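Local coordinates for protein alpha-Amylase (Thermotoga maritima, PDB 2B5D) that is a glycoside hydrolase family 57 protein, named an alpha-amylase, that pairs a mainly parallel beta/alpha domain with a largely helical C-terminal region, at residues K99-F110 with N286-I294. Numbering follows the deposited sequence.
Sequences KHKMAKFYREHF and NTGIKYHRI
Lys99 and Tyr291 bring the backbones closest, their CA atoms 6.0 Å apart, and with the CA atoms of Tyr106 and Ile289 at 7.0 Å the irregular segment 286-294 runs against the direction of helix 97-119, from Gly288 beside Phe110 to Tyr291 beside Lys99. Both lie within the glycoside hydrolase family 57 part of the chain, and the contact shows how a loop can be packed on a helix by exchanging tyrosines, one from each partner. Tyr106 is the helix's contribution. Its OH donates to Lys290 O over 2.6 Å, reaching a lone pair in the carbonyl plane with a C=O...O angle of 133°. The same hydroxyl is also hydrogen-bonded to Arg259, so this buried oxygen is held by two partners. Over one face of the Tyr106 ring sits Ile289 CB, 4.0 Å from the centroid in a CH-pi contact displaced toward the rim, while the isoleucine's first torsion, roughly anti to the backbone N (chi1 153°), brings Ile289 CG1 to 3.5 Å from Tyr106 CD1. Phe110, one turn farther along, offers its ring edge to Gly288 O and to Ile289 CG2. At Thr287 an ST turn shapes the loop, OG1 accepting from Ile289 N.

Tyr291 is the loop's counterpart. With its CG beside the backbone N (chi1 -66°), the ring reaches the helix, and the extended chain of Lys99 passes over one face of it at about a right angle. Lys99 CG stands over the ring centre, 3.8 Å from the centroid, and Lys99 CE lies 3.7 Å from Tyr291 CD1. Met102 CB approaches the ring edge in plane, and the Tyr291 hydroxyl bonds to Glu88 of helix 68-91, tying the loop to a second helix. That hydroxyl also rests against helix 97-119, with Tyr291 OH 3.4 Å from Ala103 CB.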
loop_
_atom_site.group_PDB
_atom_site.type_symbol
_atom_site.label_atom_id
_atom_site.label_comp_id
_atom_site.label_asym_id
_atom_site.label_seq_id
_atom_site.Cartn_x
_atom_site.Cartn_y
_atom_site.Cartn_z
ATOM N N LYS A 99 11.539 -6.301 38.472
ATOM C CA LYS A 99 11.417 -5.207 37.538
ATOM C C LYS A 99 12.207 -4.004 38.016
ATOM O O LYS A 99 12.955 -3.406 37.231
ATOM C CB LYS A 99 9.944 -4.869 37.355
ATOM C CG LYS A 99 9.659 -3.786 36.340
ATOM C CD LYS A 99 8.171 -3.715 36.095
ATOM C CE LYS A 99 7.864 -2.710 35.031
ATOM N NZ LYS A 99 6.382 -2.643 34.837
ATOM N N HIS A 100 12.073 -3.664 39.301
ATOM C CA HIS A 100 12.926 -2.612 39.912
ATOM C C HIS A 100 14.419 -2.925 39.812
ATOM O O HIS A 100 15.204 -2.070 39.431
ATOM C CB HIS A 100 12.553 -2.312 41.381
ATOM C CG HIS A 100 13.334 -1.168 41.971
ATOM N ND1 HIS A 100 14.352 -1.350 42.883
ATOM C CD2 HIS A 100 13.287 0.163 41.724
ATOM C CE1 HIS A 100 14.887 -0.179 43.186
ATOM N NE2 HIS A 100 14.254 0.756 42.500
ATOM N N LYS A 101 14.786 -4.155 40.173
ATOM C CA LYS A 101 16.168 -4.633 40.126
ATOM C C LYS A 101 16.795 -4.534 38.715
ATOM O O LYS A 101 17.917 -4.031 38.570
ATOM C CB LYS A 101 16.212 -6.060 40.634
ATOM C CG LYS A 101 17.584 -6.615 40.845
ATOM C CD LYS A 101 17.511 -8.074 41.255
ATOM C CE LYS A 101 18.817 -8.776 40.923
ATOM N NZ LYS A 101 18.785 -10.197 41.361
ATOM N N MET A 102 16.047 -4.991 37.697
ATOM C CA MET A 102 16.443 -4.902 36.292
ATOM C C MET A 102 16.712 -3.473 35.858
ATOM O O MET A 102 17.677 -3.216 35.146
ATOM C CB MET A 102 15.371 -5.521 35.371
ATOM C CG MET A 102 15.686 -6.888 34.733
ATOM S SD MET A 102 17.435 -7.295 34.344
ATOM C CE MET A 102 17.792 -8.238 35.820
ATOM N N ALA A 103 15.860 -2.542 36.283
ATOM C CA ALA A 103 15.999 -1.137 35.893
ATOM C C ALA A 103 17.326 -0.568 36.369
ATOM O O ALA A 103 17.893 0.312 35.738
ATOM C CB ALA A 103 14.843 -0.314 36.424
ATOM N N LYS A 104 17.825 -1.092 37.480
ATOM C CA LYS A 104 19.096 -0.632 38.036
ATOM C C LYS A 104 20.267 -1.341 37.348
ATOM O O LYS A 104 21.344 -0.745 37.170
ATOM C CB LYS A 104 19.124 -0.840 39.558
ATOM C CG LYS A 104 17.743 -0.648 40.178
ATOM C CD LYS A 104 17.761 -0.133 41.603
ATOM C CE LYS A 104 18.462 -1.070 42.550
ATOM N NZ LYS A 104 19.791 -0.470 42.785
ATOM N N PHE A 105 20.044 -2.609 36.970
ATOM C CA PHE A 105 20.994 -3.326 36.133
ATOM C C PHE A 105 21.197 -2.539 34.836
ATOM O O PHE A 105 22.336 -2.281 34.444
ATOM C CB PHE A 105 20.552 -4.761 35.829
ATOM C CG PHE A 105 21.387 -5.429 34.746
ATOM C CD1 PHE A 105 21.115 -5.203 33.389
ATOM C CD2 PHE A 105 22.464 -6.250 35.082
ATOM C CE1 PHE A 105 21.892 -5.792 32.393
ATOM C CE2 PHE A 105 23.241 -6.852 34.084
ATOM C CZ PHE A 105 22.945 -6.623 32.735
ATOM N N TYR A 106 20.080 -2.146 34.217
ATOM C CA TYR A 106 20.064 -1.393 32.957
ATOM C C TYR A 106 20.778 -0.055 32.997
ATOM O O TYR A 106 21.473 0.296 32.046
ATOM C CB TYR A 106 18.632 -1.198 32.457
ATOM C CG TYR A 106 18.067 -2.398 31.755
ATOM C CD1 TYR A 106 16.800 -2.878 32.066
ATOM C CD2 TYR A 106 18.811 -3.070 30.784
ATOM C CE1 TYR A 106 16.270 -3.995 31.418
ATOM C CE2 TYR A 106 18.300 -4.177 30.137
ATOM C CZ TYR A 106 17.027 -4.637 30.449
ATOM O OH TYR A 106 16.528 -5.733 29.782
ATOM N N ARG A 107 20.606 0.678 34.101
ATOM C CA ARG A 107 21.329 1.931 34.341
ATOM C C ARG A 107 22.844 1.721 34.413
ATOM O O ARG A 107 23.598 2.410 33.720
ATOM C CB ARG A 107 20.782 2.666 35.577
ATOM C CG ARG A 107 21.823 3.507 36.331
ATOM C CD ARG A 107 21.271 4.770 37.016
ATOM N NE ARG A 107 20.353 4.507 38.140
ATOM C CZ ARG A 107 20.673 3.861 39.265
ATOM N NH1 ARG A 107 21.890 3.356 39.438
ATOM N NH2 ARG A 107 19.759 3.690 40.212
ATOM N N GLU A 108 23.287 0.775 35.237
ATOM C CA GLU A 108 24.724 0.511 35.398
ATOM C C GLU A 108 25.337 0.029 34.070
ATOM O O GLU A 108 26.378 0.543 33.628
ATOM C CB GLU A 108 24.999 -0.493 36.557
ATOM C CG GLU A 108 26.393 -0.329 37.242
ATOM C CD GLU A 108 26.824 -1.545 38.115
ATOM O OE1 GLU A 108 27.972 -2.049 37.955
ATOM O OE2 GLU A 108 26.018 -1.997 38.967
ATOM N N HIS A 109 24.664 -0.930 33.434
ATOM C CA HIS A 109 25.098 -1.525 32.166
ATOM C C HIS A 109 25.263 -0.515 31.028
ATOM O O HIS A 109 26.320 -0.463 30.386
ATOM C CB HIS A 109 24.122 -2.620 31.764
ATOM C CG HIS A 109 24.624 -3.505 30.670
ATOM N ND1 HIS A 109 23.912 -3.733 29.510
ATOM C CD2 HIS A 109 25.768 -4.220 30.558
ATOM C CE1 HIS A 109 24.585 -4.567 28.741
ATOM N NE2 HIS A 109 25.719 -4.868 29.349
ATOM N N PHE A 110 24.231 0.295 30.788
ATOM C CA PHE A 110 24.307 1.331 29.756
ATOM C C PHE A 110 25.398 2.338 30.034
ATOM O O PHE A 110 26.011 2.842 29.086
ATOM C CB PHE A 110 22.987 2.068 29.563
ATOM C CG PHE A 110 21.867 1.199 29.111
ATOM C CD1 PHE A 110 22.112 -0.002 28.443
ATOM C CD2 PHE A 110 20.551 1.583 29.331
ATOM C CE1 PHE A 110 21.079 -0.800 28.037
ATOM C CE2 PHE A 110 19.502 0.779 28.913
ATOM C CZ PHE A 110 19.772 -0.416 28.270
ATOM N N ASN A 286 10.902 -0.336 19.988
ATOM C CA ASN A 286 11.744 -0.889 21.063
ATOM C C ASN A 286 12.720 0.146 21.607
ATOM O O ASN A 286 13.259 0.973 20.856
ATOM C CB ASN A 286 12.494 -2.155 20.604
ATOM C CG ASN A 286 11.604 -3.411 20.590
ATOM O OD1 ASN A 286 11.848 -4.351 19.841
ATOM N ND2 ASN A 286 10.576 -3.427 21.423
ATOM N N THR A 287 12.926 0.093 22.921
ATOM C CA THR A 287 13.792 1.033 23.633
ATOM C C THR A 287 15.115 0.377 24.013
ATOM O O THR A 287 16.153 1.041 24.106
ATOM C CB THR A 287 13.110 1.575 24.935
ATOM O OG1 THR A 287 12.813 0.487 25.819
ATOM C CG2 THR A 287 11.818 2.309 24.627
ATOM N N GLY A 288 15.066 -0.928 24.265
ATOM C CA GLY A 288 16.249 -1.643 24.720
ATOM C C GLY A 288 16.176 -2.022 26.180
ATOM O O GLY A 288 16.972 -2.824 26.673
ATOM N N ILE A 289 15.224 -1.431 26.887
ATOM C CA ILE A 289 14.954 -1.872 28.242
ATOM C C ILE A 289 13.677 -2.705 28.335
ATOM O O ILE A 289 12.559 -2.225 28.086
ATOM C CB ILE A 289 15.167 -0.770 29.370
ATOM C CG1 ILE A 289 14.264 -1.041 30.596
ATOM C CG2 ILE A 289 15.193 0.697 28.836
ATOM C CD1 ILE A 289 13.039 -0.279 30.621
ATOM N N LYS A 290 13.907 -3.974 28.681
ATOM C CA LYS A 290 12.933 -5.063 28.599
ATOM C C LYS A 290 12.947 -5.880 29.897
ATOM O O LYS A 290 14.017 -6.247 30.386
ATOM C CB LYS A 290 13.290 -6.002 27.434
ATOM C CG LYS A 290 13.784 -5.360 26.148
ATOM C CD LYS A 290 13.697 -6.378 25.043
ATOM C CE LYS A 290 14.625 -6.066 23.892
ATOM N NZ LYS A 290 13.974 -5.250 22.845
ATOM N N TYR A 291 11.766 -6.194 30.423
ATOM C CA TYR A 291 11.631 -6.754 31.776
ATOM C C TYR A 291 11.108 -8.186 31.899
ATOM O O TYR A 291 11.085 -8.738 32.973
ATOM C CB TYR A 291 10.724 -5.833 32.607
ATOM C CG TYR A 291 11.274 -4.433 32.898
ATOM C CD1 TYR A 291 10.555 -3.311 32.552
ATOM C CD2 TYR A 291 12.490 -4.255 33.568
ATOM C CE1 TYR A 291 11.045 -2.034 32.831
ATOM C CE2 TYR A 291 12.985 -2.975 33.865
ATOM C CZ TYR A 291 12.255 -1.887 33.501
ATOM O OH TYR A 291 12.725 -0.628 33.786
ATOM N N HIS A 292 10.689 -8.798 30.804
ATOM C CA HIS A 292 10.105 -10.138 30.857
ATOM C C HIS A 292 11.049 -11.231 30.371
ATOM O O HIS A 292 11.987 -10.970 29.593
ATOM C CB HIS A 292 8.784 -10.159 30.100
ATOM C CG HIS A 292 7.806 -9.118 30.582
ATOM N ND1 HIS A 292 7.955 -7.769 30.312
ATOM C CD2 HIS A 292 6.688 -9.229 31.337
ATOM C CE1 HIS A 292 6.951 -7.103 30.855
ATOM N NE2 HIS A 292 6.166 -7.967 31.477
ATOM N N ARG A 293 10.837 -12.433 30.904
ATOM C CA ARG A 293 11.505 -13.609 30.398
ATOM C C ARG A 293 10.543 -14.342 29.449
ATOM O O ARG A 293 9.333 -14.110 29.487
ATOM C CB ARG A 293 11.962 -14.520 31.545
ATOM C CG ARG A 293 10.871 -14.917 32.528
ATOM C CD ARG A 293 11.450 -15.657 33.726
ATOM N NE ARG A 293 10.386 -16.270 34.514
ATOM C CZ ARG A 293 9.917 -17.506 34.345
ATOM N NH1 ARG A 293 10.415 -18.307 33.409
ATOM N NH2 ARG A 293 8.927 -17.934 35.111
ATOM N N ILE A 294 11.075 -15.242 28.629
ATOM C CA ILE A 294 10.257 -15.965 27.654
ATOM C C ILE A 294 9.085 -16.704 28.324
ATOM O O ILE A 294 8.002 -16.790 27.731
ATOM C CB ILE A 294 11.128 -16.899 26.741
ATOM C CG1 ILE A 294 12.118 -16.068 25.914
ATOM C CG2 ILE A 294 10.257 -17.809 25.831
ATOM C CD1 ILE A 294 13.270 -16.846 25.349
#